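PDB 3HUH: virulence protein STM3117 from Salmonella enterica subsp. enterica serovar Typhimurium, which promotes replication of the bacterium inside host macrophages and may take part in biosynthesis and modification of the peptidoglycan layer of the cell wall. Local coordinates for residues S127-I130 and N136-E139. Residues are numbered along the deposited sequence; the frame is centred on the assembly and turned at random.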
loop_
_atom_site.group_PDB
_atom_site.type_symbol
_atom_site.label_atom_id
_atom_site.label_comp_id
_atom_site.label_asym_id
_atom_site.label_seq_id
_atom_site.Cartn_x
_atom_site.Cartn_y
_atom_site.Cartn_z
ATOM N N SER A 127 7.056 -6.625 -15.162
ATOM C CA SER A 127 6.965 -5.304 -14.550
ATOM C C SER A 127 7.750 -4.188 -15.211
ATOM O O SER A 127 8.829 -4.402 -15.760
ATOM C CB SER A 127 7.425 -5.374 -13.092
ATOM O OG SER A 127 6.669 -6.297 -12.336
ATOM N N ILE A 128 7.189 -2.989 -15.125
ATOM C CA ILE A 128 7.825 -1.787 -15.633
ATOM C C ILE A 128 7.816 -0.861 -14.416
ATOM O O ILE A 128 6.824 -0.807 -13.686
ATOM C CB ILE A 128 7.023 -1.174 -16.807
ATOM C CG1 ILE A 128 7.825 -0.037 -17.445
ATOM C CG2 ILE A 128 5.670 -0.693 -16.330
ATOM C CD1 ILE A 128 9.113 -0.504 -18.103
ATOM N N TYR A 129 8.922 -0.164 -14.173
ATOM C CA TYR A 129 9.023 0.726 -13.020
ATOM C C TYR A 129 9.175 2.187 -13.398
ATOM O O TYR A 129 9.950 2.527 -14.293
ATOM C CB TYR A 129 10.234 0.368 -12.158
ATOM C CG TYR A 129 10.236 -1.008 -11.539
ATOM C CD1 TYR A 129 9.887 -1.188 -10.200
ATOM C CD2 TYR A 129 10.649 -2.120 -12.270
ATOM C CE1 TYR A 129 9.963 -2.443 -9.599
ATOM C CE2 TYR A 129 10.728 -3.379 -11.680
ATOM C CZ TYR A 129 10.387 -3.532 -10.343
ATOM O OH TYR A 129 10.500 -4.763 -9.743
ATOM N N ILE A 130 8.435 3.044 -12.705
ATOM C CA ILE A 130 8.526 4.490 -12.905
ATOM C C ILE A 130 8.454 5.117 -11.519
ATOM O O ILE A 130 8.304 4.413 -10.516
ATOM C CB ILE A 130 7.373 5.053 -13.782
ATOM C CG1 ILE A 130 6.013 4.725 -13.155
ATOM C CG2 ILE A 130 7.471 4.489 -15.193
ATOM C CD1 ILE A 130 4.834 5.301 -13.902
ATOM N N ASN A 136 8.257 8.104 -5.151
ATOM C CA ASN A 136 7.751 6.785 -4.797
ATOM C C ASN A 136 7.996 5.875 -5.997
ATOM O O ASN A 136 7.891 6.310 -7.152
ATOM C CB ASN A 136 6.248 6.832 -4.504
ATOM C CG ASN A 136 5.911 7.676 -3.284
ATOM O OD1 ASN A 136 5.013 8.519 -3.328
ATOM N ND2 ASN A 136 6.619 7.448 -2.192
ATOM N N LEU A 137 8.338 4.620 -5.731
ATOM C CA LEU A 137 8.571 3.674 -6.813
ATOM C C LEU A 137 7.240 3.028 -7.172
ATOM O O LEU A 137 6.550 2.475 -6.305
ATOM C CB LEU A 137 9.573 2.601 -6.389
ATOM C CG LEU A 137 9.950 1.594 -7.483
ATOM C CD1 LEU A 137 10.697 2.300 -8.615
ATOM C CD2 LEU A 137 10.803 0.495 -6.880
ATOM N N ILE A 138 6.877 3.114 -8.447
ATOM C CA ILE A 138 5.630 2.535 -8.920
ATOM C C ILE A 138 5.938 1.431 -9.921
ATOM O O ILE A 138 6.533 1.673 -10.969
ATOM C CB ILE A 138 4.741 3.599 -9.595
ATOM C CG1 ILE A 138 4.501 4.768 -8.629
ATOM C CG2 ILE A 138 3.427 2.970 -10.037
ATOM C CD1 ILE A 138 3.870 4.378 -7.301
ATOM N N GLU A 139 5.535 0.218 -9.567
ATOM C CA GLU A 139 5.744 -0.961 -10.391
ATOM C C GLU A 139 4.403 -1.279 -11.047
ATOM O O GLU A 139 3.427 -1.561 -10.357
ATOM C CB GLU A 139 6.202 -2.128 -9.498
ATOM C CG GLU A 139 6.550 -3.426 -10.229
ATOM C CD GLU A 139 6.921 -4.566 -9.281
ATOM O OE1 GLU A 139 7.050 -4.319 -8.061
ATOM O OE2 GLU A 139 7.090 -5.716 -9.754
#
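The side chain of E139 lies alongside the ring of Y129, its CG 4.0 Å from the ring centroid and 26° off the ring normal, a CH-pi contact over one face, displaced toward the rim. The two side chains run side by side and point the same way, and the carboxylate plane is turned 24° from the ring plane. Extension explains the reach: with CG opposite the backbone N (chi1 -176°) and the chain straight beyond it, the carboxylate comes to lie beside the CE1, CZ and OH end of the ring, where S127 OG donates to the anti lone pair of E139 OE2 at 2.7 Å. S127 OG also hydrogen-bonds S141 OG, while the Y129 hydroxyl hydrogen-bonds R118 NE. L137 CD2 approaches the same ring obliquely, 3.8 Å from Y129 CD1.

These residues belong to the beta hairpin of strands 123-131 and 137-142, the central pair of a four-stranded sheet in the glyoxalase/VOC fold. Two successive pairs fix the antiparallel register: Y129 with E139 is non-hydrogen-bonded, I130 with I138 hydrogen-bonded. In the latter, I130 N reaches I138 O at 2.9 Å and I138 N reaches I130 O at 2.8 Å, both nearly straight. On the opposite face, I130 CG1 packs 3.9 Å from I138 CB; this face meets both helices, I130 on F40 of helix 34-43 and I104 of helix 97-106, I138 on Y41. On the Y129 face, P77 and H26 of the second subunit pack against Y129 and E139, respectively.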